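Uncharacterized hypothetical protein FTT_1539c (Francisella tularensis subsp. tularensis, PDB 4QVR) is of unknown function but carries a signal sequence and a DUF6844 domain, and is therefore probably exported; its fold combines long helices with two antiparallel beta sheets. Local coordinates at residues F245-F257 / G268-F281. Sequence-based numbering, arbitrary orientation. Where two conformers were deposited one is given.
Sequences FGNLSGLLPIKTF and GVVVIYSDKIKGMF
Lys-278 reaches Asn-247 with a fully extended chain: CG lies anti to the backbone N (chi1 172°), and NZ donates a hydrogen bond to Asn-247 OD1 at 2.8 Å, tilted modestly from the amide plane. Beside this bond the Tyr-273 ring turns its edge to the Asn-247 backbone, CE1 lying 3.2 Å from Asn-247 O, while Asn-247 CB packs on the same ring carbon. The ring's hydroxyl donates to Asp-275 OD1, at the start of the following helix. Gly-250 is wedged between Tyr-273 and Lys-278, its C 3.6 Å from Tyr-273 CD1 and its CA 3.9 Å from Lys-278 CB; its own O accepts from Ser-274 N at 3.0 Å, from above the carbonyl plane. Ser-274 N-caps helix 275-285, its OG receiving Ile-277 N. Next come the paired strands. Leu-252 and Ile-272 exchange two backbone hydrogen bonds, and a beta bulge follows: Val-270 O accepts from Ile-254 N, yet Val-270 N gives to Lys-255 O. Leu-251 CD1 meets Val-271 CG2 at 3.7 Å beside Pro-253. This antiparallel hairpin gains a third strand, 117-126, along the edge of 264-273 opposite 251-261, which makes 264-273 the middle strand. Helix 134-159 packs on the Leu-251 and Val-269 face, where Tyr-153 meets the Tyr-273 ring, and helix 94-108 on the Val-270 and Phe-257 face.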
ATOM      1  N   PHE A 245     -10.076  -7.232  -5.149  1.00 47.74           N
ATOM      2  CA  PHE A 245      -8.936  -6.813  -5.976  1.00 48.68           C
ATOM      3  C   PHE A 245      -9.277  -5.562  -6.777  1.00 50.51           C
ATOM      4  O   PHE A 245      -8.425  -4.688  -6.944  1.00 51.58           O
ATOM      5  CB  PHE A 245      -8.483  -7.909  -6.931  1.00 49.98           C
ATOM      6  CG  PHE A 245      -7.784  -9.042  -6.261  1.00 49.50           C
ATOM      7  CD1 PHE A 245      -6.508  -8.880  -5.774  1.00 51.90           C
ATOM      8  CD2 PHE A 245      -8.381 -10.276  -6.142  1.00 51.74           C
ATOM      9  CE1 PHE A 245      -5.845  -9.923  -5.166  1.00 50.36           C
ATOM     10  CE2 PHE A 245      -7.715 -11.321  -5.535  1.00 51.53           C
ATOM     11  CZ  PHE A 245      -6.452 -11.140  -5.040  1.00 50.82           C
ATOM     12  N   GLY A 246     -10.514  -5.472  -7.274  1.00 48.34           N
ATOM     13  CA  GLY A 246     -10.938  -4.297  -8.039  1.00 49.15           C
ATOM     14  C   GLY A 246     -10.908  -2.998  -7.210  1.00 49.96           C
ATOM     15  O   GLY A 246     -10.623  -1.925  -7.728  1.00 54.68           O
ATOM     16  N   ASN A 247     -11.190  -3.098  -5.919  1.00 48.38           N
ATOM     17  CA  ASN A 247     -11.197  -1.935  -5.037  1.00 46.81           C
ATOM     18  C   ASN A 247      -9.835  -1.455  -4.568  1.00 46.37           C
ATOM     19  O   ASN A 247      -9.756  -0.426  -3.902  1.00 51.87           O
ATOM     20  CB  ASN A 247     -12.007  -2.253  -3.787  1.00 49.33           C
ATOM     21  CG  ASN A 247     -13.464  -2.484  -4.075  1.00 50.21           C
ATOM     22  OD1 ASN A 247     -13.906  -2.336  -5.197  1.00 56.59           O
ATOM     23  ND2 ASN A 247     -14.221  -2.845  -3.049  1.00 52.13           N
ATOM     24  N   LEU A 248      -8.761  -2.191  -4.855  1.00 46.74           N
ATOM     25  CA  LEU A 248      -7.439  -1.773  -4.397  1.00 46.43           C
ATOM     26  C   LEU A 248      -7.083  -0.392  -4.811  1.00 45.87           C
ATOM     27  O   LEU A 248      -6.371   0.295  -4.112  1.00 54.65           O
ATOM     28  CB  LEU A 248      -6.325  -2.712  -4.872  1.00 47.54           C
ATOM     29  CG  LEU A 248      -6.191  -4.014  -4.118  1.00 45.75           C
ATOM     30  CD1 LEU A 248      -4.991  -4.786  -4.647  1.00 46.76           C
ATOM     31  CD2 LEU A 248      -6.072  -3.747  -2.632  1.00 44.29           C
ATOM     32  N   SER A 249      -7.561   0.011  -5.964  1.00 47.48           N
ATOM     33  CA  SER A 249      -7.296   1.331  -6.481  1.00 46.21           C
ATOM     34  C   SER A 249      -7.879   2.410  -5.573  1.00 46.91           C
ATOM     35  O   SER A 249      -7.513   3.574  -5.715  1.00 50.49           O
ATOM     36  CB  SER A 249      -7.837   1.434  -7.908  1.00 48.26           C
ATOM     37  OG  SER A 249      -9.177   0.970  -7.944  1.00 53.87           O
ATOM     38  N   GLY A 250      -8.764   2.037  -4.644  1.00 41.82           N
ATOM     39  CA  GLY A 250      -9.348   2.990  -3.672  1.00 42.32           C
ATOM     40  C   GLY A 250      -8.691   2.874  -2.297  1.00 39.64           C
ATOM     41  O   GLY A 250      -8.930   3.683  -1.410  1.00 38.33           O
ATOM     42  N   LEU A 251      -7.858   1.863  -2.113  1.00 38.95           N
ATOM     43  CA  LEU A 251      -7.168   1.671  -0.820  1.00 41.02           C
ATOM     44  C   LEU A 251      -5.882   2.503  -0.878  1.00 40.87           C
ATOM     45  O   LEU A 251      -4.966   2.198  -1.608  1.00 40.48           O
ATOM     46  CB  LEU A 251      -6.862   0.203  -0.571  1.00 38.79           C
ATOM     47  CG  LEU A 251      -6.363  -0.080   0.846  1.00 39.91           C
ATOM     48  CD1 LEU A 251      -7.491   0.085   1.852  1.00 38.66           C
ATOM     49  CD2 LEU A 251      -5.833  -1.482   0.936  1.00 39.93           C
ATOM     50  N   LEU A 252      -5.826   3.561  -0.099  1.00 43.64           N
ATOM     51  CA  LEU A 252      -4.722   4.503  -0.173  1.00 45.09           C
ATOM     52  C   LEU A 252      -3.953   4.662   1.150  1.00 42.37           C
ATOM     53  O   LEU A 252      -4.577   4.705   2.208  1.00 37.27           O
ATOM     54  CB  LEU A 252      -5.370   5.827  -0.507  1.00 52.45           C
ATOM     55  CG  LEU A 252      -4.586   7.016  -0.993  1.00 61.06           C
ATOM     56  CD1 LEU A 252      -4.158   6.747  -2.427  1.00 66.74           C
ATOM     57  CD2 LEU A 252      -5.484   8.238  -0.921  1.00 65.77           C
ATOM     58  N   PRO A 253      -2.604   4.743   1.096  1.00 39.56           N
ATOM     59  CA  PRO A 253      -1.887   4.980   2.360  1.00 38.55           C
ATOM     60  C   PRO A 253      -2.071   6.418   2.755  1.00 38.39           C
ATOM     61  O   PRO A 253      -2.121   7.293   1.877  1.00 39.24           O
ATOM     62  CB  PRO A 253      -0.404   4.745   2.018  1.00 40.33           C
ATOM     63  CG  PRO A 253      -0.342   4.376   0.575  1.00 42.03           C
ATOM     64  CD  PRO A 253      -1.736   4.221   0.032  1.00 40.45           C
ATOM     65  N   ILE A 254      -2.174   6.697   4.043  0.70 36.96           N
ATOM     66  CA  ILE A 254      -2.304   8.093   4.447  0.70 38.92           C
ATOM     67  C   ILE A 254      -1.258   8.547   5.428  0.70 36.97           C
ATOM     68  O   ILE A 254      -1.018   9.743   5.528  0.70 37.57           O
ATOM     69  CB  ILE A 254      -3.713   8.458   4.927  0.70 42.83           C
ATOM     70  CG1 ILE A 254      -4.141   7.586   6.093  0.70 41.73           C
ATOM     71  CG2 ILE A 254      -4.702   8.343   3.762  0.70 44.31           C
ATOM     72  CD1 ILE A 254      -5.455   8.052   6.669  0.70 47.27           C
ATOM     73  N   LYS A 255      -0.605   7.593   6.093  1.00 35.63           N
ATOM     74  CA  LYS A 255       0.426   7.884   7.034  1.00 35.26           C
ATOM     75  C   LYS A 255       1.311   6.660   7.220  1.00 34.22           C
ATOM     76  O   LYS A 255       0.821   5.530   7.268  1.00 34.15           O
ATOM     77  CB  LYS A 255      -0.241   8.186   8.378  1.00 41.54           C
ATOM     78  CG  LYS A 255       0.699   8.650   9.493  1.00 41.29           C
ATOM     79  CD  LYS A 255       1.158  10.076   9.223  1.00 43.76           C
ATOM     80  CE  LYS A 255       2.323  10.455  10.111  1.00 46.41           C
ATOM     81  NZ  LYS A 255       2.862  11.767   9.717  1.00 51.56           N
ATOM     82  N   THR A 256       2.627   6.870   7.290  1.00 33.04           N
ATOM     83  CA  THR A 256       3.558   5.789   7.558  1.00 33.08           C
ATOM     84  C   THR A 256       4.391   6.210   8.733  1.00 33.72           C
ATOM     85  O   THR A 256       4.493   7.402   8.996  1.00 32.36           O
ATOM     86  CB  THR A 256       4.477   5.488   6.388  1.00 34.62           C
ATOM     87  OG1 THR A 256       5.033   6.713   5.891  1.00 35.27           O
ATOM     88  CG2 THR A 256       3.703   4.826   5.274  1.00 37.21           C
ATOM     89  N   PHE A 257       4.989   5.227   9.413  1.00 32.14           N
ATOM     90  CA  PHE A 257       5.834   5.430  10.586  1.00 34.18           C
ATOM     91  C   PHE A 257       7.016   4.462  10.556  1.00 34.14           C
ATOM     92  O   PHE A 257       6.880   3.334  10.075  1.00 31.39           O
ATOM     93  CB  PHE A 257       5.076   5.094  11.878  1.00 37.13           C
ATOM     94  CG  PHE A 257       3.876   5.952  12.128  1.00 39.05           C
ATOM     95  CD1 PHE A 257       4.000   7.150  12.814  1.00 42.16           C
ATOM     96  CD2 PHE A 257       2.626   5.542  11.723  1.00 39.19           C
ATOM     97  CE1 PHE A 257       2.895   7.944  13.057  1.00 40.79           C
ATOM     98  CE2 PHE A 257       1.524   6.327  11.965  1.00 40.07           C
ATOM     99  CZ  PHE A 257       1.661   7.531  12.624  1.00 41.65           C
ATOM    100  N   GLY A 268       5.222   0.971   9.776  1.00 30.85           N
ATOM    101  CA  GLY A 268       3.793   0.799   9.932  1.00 30.98           C
ATOM    102  C   GLY A 268       3.113   1.685   8.896  1.00 31.68           C
ATOM    103  O   GLY A 268       3.610   2.751   8.544  1.00 34.06           O
ATOM    104  N   VAL A 269       2.013   1.224   8.346  1.00 32.43           N
ATOM    105  CA  VAL A 269       1.293   2.014   7.357  1.00 32.39           C
ATOM    106  C   VAL A 269      -0.172   1.956   7.748  1.00 30.93           C
ATOM    107  O   VAL A 269      -0.659   0.924   8.201  1.00 28.83           O
ATOM    108  CB  VAL A 269       1.529   1.510   5.919  1.00 32.35           C
ATOM    109  CG1 VAL A 269       1.101   0.069   5.781  1.00 34.88           C
ATOM    110  CG2 VAL A 269       0.787   2.385   4.887  1.00 33.77           C
ATOM    111  N   VAL A 270      -0.809   3.117   7.694  1.00 31.10           N
ATOM    112  CA  VAL A 270      -2.222   3.252   7.953  1.00 30.14           C
ATOM    113  C   VAL A 270      -2.810   3.516   6.579  1.00 30.61           C
ATOM    114  O   VAL A 270      -2.354   4.418   5.883  1.00 28.78           O
ATOM    115  CB  VAL A 270      -2.511   4.461   8.881  1.00 30.31           C
ATOM    116  CG1 VAL A 270      -4.015   4.741   8.987  1.00 31.26           C
ATOM    117  CG2 VAL A 270      -1.969   4.213  10.267  1.00 32.72           C
ATOM    118  N   VAL A 271      -3.802   2.719   6.190  1.00 33.08           N
ATOM    119  CA  VAL A 271      -4.495   2.894   4.904  1.00 32.14           C
ATOM    120  C   VAL A 271      -6.007   3.181   5.118  1.00 35.14           C
ATOM    121  O   VAL A 271      -6.577   2.829   6.158  1.00 31.76           O
ATOM    122  CB  VAL A 271      -4.343   1.671   3.968  1.00 33.97           C
ATOM    123  CG1 VAL A 271      -2.875   1.411   3.575  1.00 31.76           C
ATOM    124  CG2 VAL A 271      -4.979   0.404   4.555  1.00 36.89           C
ATOM    125  N   ILE A 272      -6.623   3.866   4.146  1.00 34.80           N
ATOM    126  CA  ILE A 272      -8.042   4.140   4.166  1.00 37.07           C
ATOM    127  C   ILE A 272      -8.585   3.736   2.807  1.00 36.87           C
ATOM    128  O   ILE A 272      -7.849   3.738   1.840  1.00 32.25           O
ATOM    129  CB  ILE A 272      -8.363   5.634   4.321  1.00 40.42           C
ATOM    130  CG1 ILE A 272      -7.863   6.376   3.081  1.00 44.36           C
ATOM    131  CG2 ILE A 272      -7.807   6.145   5.625  1.00 39.93           C
ATOM    132  CD1 ILE A 272      -8.083   7.849   3.082  1.00 52.67           C
ATOM    133  N   TYR A 273      -9.865   3.372   2.747  1.00 38.95           N
ATOM    134  CA  TYR A 273     -10.510   3.062   1.492  1.00 42.09           C
ATOM    135  C   TYR A 273     -11.448   4.194   1.125  1.00 44.48           C
ATOM    136  O   TYR A 273     -12.181   4.679   1.977  1.00 44.80           O
ATOM    137  CB  TYR A 273     -11.347   1.782   1.548  1.00 42.17           C
ATOM    138  CG  TYR A 273     -12.060   1.570   0.225  1.00 46.00           C
ATOM    139  CD1 TYR A 273     -11.389   1.063  -0.861  1.00 46.59           C
ATOM    140  CD2 TYR A 273     -13.398   1.926   0.053  1.00 48.31           C
ATOM    141  CE1 TYR A 273     -12.021   0.890  -2.089  1.00 47.14           C
ATOM    142  CE2 TYR A 273     -14.042   1.739  -1.162  1.00 49.72           C
ATOM    143  CZ  TYR A 273     -13.334   1.228  -2.238  1.00 49.90           C
ATOM    144  OH  TYR A 273     -13.942   1.062  -3.471  1.00 54.61           O
ATOM    145  N   SER A 274     -11.468   4.565  -0.149  1.00 46.10           N
ATOM    146  CA  SER A 274     -12.350   5.621  -0.631  1.00 47.92           C
ATOM    147  C   SER A 274     -12.912   5.312  -2.009  1.00 48.67           C
ATOM    148  O   SER A 274     -12.150   5.185  -2.960  1.00 46.74           O
ATOM    149  CB  SER A 274     -11.610   6.966  -0.701  1.00 48.02           C
ATOM    150  OG  SER A 274     -12.337   7.906  -1.512  1.00 54.28           O
ATOM    151  N   ASP A 275     -14.234   5.182  -2.114  1.00 54.08           N
ATOM    152  CA  ASP A 275     -14.891   5.006  -3.427  1.00 59.16           C
ATOM    153  C   ASP A 275     -14.528   6.146  -4.348  1.00 55.70           C
ATOM    154  O   ASP A 275     -14.253   5.930  -5.517  1.00 63.92           O
ATOM    155  CB  ASP A 275     -16.419   4.971  -3.313  1.00 66.10           C
ATOM    156  CG  ASP A 275     -16.952   3.604  -2.959  1.00 78.04           C
ATOM    157  OD1 ASP A 275     -16.442   2.595  -3.512  1.00 89.49           O
ATOM    158  OD2 ASP A 275     -17.917   3.541  -2.163  1.00 85.85           O
ATOM    159  N   LYS A 276     -14.515   7.358  -3.825  1.00 57.35           N
ATOM    160  CA  LYS A 276     -14.203   8.525  -4.649  1.00 64.76           C
ATOM    161  C   LYS A 276     -12.819   8.417  -5.252  1.00 61.88           C
ATOM    162  O   LYS A 276     -12.645   8.688  -6.436  1.00 68.73           O
ATOM    163  CB  LYS A 276     -14.374   9.802  -3.853  1.00 73.99           C
ATOM    164  CG  LYS A 276     -15.819   9.969  -3.425  1.00 84.93           C
ATOM    165  CD  LYS A 276     -16.102  11.287  -2.740  1.00 94.37           C
ATOM    166  CE  LYS A 276     -17.600  11.416  -2.527  1.00100.86           C
ATOM    167  NZ  LYS A 276     -17.993  12.683  -1.854  1.00105.24           N
ATOM    168  N   ILE A 277     -11.843   8.003  -4.447  1.00 60.66           N
ATOM    169  CA  ILE A 277     -10.485   7.783  -4.944  1.00 55.87           C
ATOM    170  C   ILE A 277     -10.518   6.669  -5.987  1.00 56.23           C
ATOM    171  O   ILE A 277      -9.906   6.797  -7.049  1.00 54.40           O
ATOM    172  CB  ILE A 277      -9.496   7.462  -3.814  1.00 50.59           C
ATOM    173  CG1 ILE A 277      -9.271   8.707  -2.972  1.00 53.60           C
ATOM    174  CG2 ILE A 277      -8.159   6.970  -4.375  1.00 49.25           C
ATOM    175  CD1 ILE A 277      -8.609   9.859  -3.719  1.00 55.67           C
ATOM    176  N   LYS A 278     -11.239   5.586  -5.708  1.00 55.03           N
ATOM    177  CA  LYS A 278     -11.363   4.534  -6.711  1.00 59.04           C
ATOM    178  C   LYS A 278     -11.958   5.101  -8.020  1.00 62.70           C
ATOM    179  O   LYS A 278     -11.482   4.793  -9.106  1.00 67.15           O
ATOM    180  CB  LYS A 278     -12.237   3.383  -6.227  1.00 57.20           C
ATOM    181  CG  LYS A 278     -12.524   2.390  -7.350  1.00 59.00           C
ATOM    182  CD  LYS A 278     -13.391   1.231  -6.906  1.00 63.61           C
ATOM    183  CE  LYS A 278     -13.654   0.302  -8.079  1.00 68.45           C
ATOM    184  NZ  LYS A 278     -14.310  -0.953  -7.644  1.00 71.56           N
ATOM    185  N   GLY A 279     -13.018   5.900  -7.892  1.00 68.35           N
ATOM    186  CA  GLY A 279     -13.709   6.508  -9.032  1.00 68.11           C
ATOM    187  C   GLY A 279     -12.881   7.549  -9.766  1.00 72.93           C
ATOM    188  O   GLY A 279     -13.019   7.725 -10.974  1.00 68.57           O
HETATM  189  N   MSE A 280     -12.025   8.249  -9.035  1.00 73.98           N
HETATM  190  CA  MSE A 280     -11.155   9.242  -9.637  1.00 74.54           C
HETATM  191  C   MSE A 280     -10.192   8.553 -10.569  1.00 74.71           C
HETATM  192  O   MSE A 280     -10.016   8.983 -11.709  1.00 77.59           O
HETATM  193  CB  MSE A 280     -10.431   9.979  -8.526  1.00 77.36           C
HETATM  194  CG  MSE A 280      -9.545  11.090  -9.061  1.00 84.46           C
HETATM  195 SE   MSE A 280      -8.087  11.384  -7.780  1.00 96.61          SE
HETATM  196  CE  MSE A 280      -7.052   9.718  -7.966  1.00 93.89           C
ATOM    197  N   PHE A 281      -9.561   7.476 -10.115  1.00 70.81           N
ATOM    198  CA  PHE A 281      -8.624   6.754 -10.978  1.00 71.29           C
ATOM    199  C   PHE A 281      -9.267   6.097 -12.195  1.00 77.67           C
ATOM    200  O   PHE A 281      -8.656   6.044 -13.268  1.00 80.97           O
ATOM    201  CB  PHE A 281      -7.836   5.715 -10.205  1.00 63.66           C
ATOM    202  CG  PHE A 281      -6.760   6.295  -9.358  1.00 65.29           C
ATOM    203  CD1 PHE A 281      -5.684   6.938  -9.950  1.00 69.15           C
ATOM    204  CD2 PHE A 281      -6.784   6.170  -7.975  1.00 59.38           C
ATOM    205  CE1 PHE A 281      -4.656   7.460  -9.174  1.00 70.88           C
ATOM    206  CE2 PHE A 281      -5.765   6.690  -7.199  1.00 60.11           C
ATOM    207  CZ  PHE A 281      -4.694   7.331  -7.795  1.00 65.34           C
TER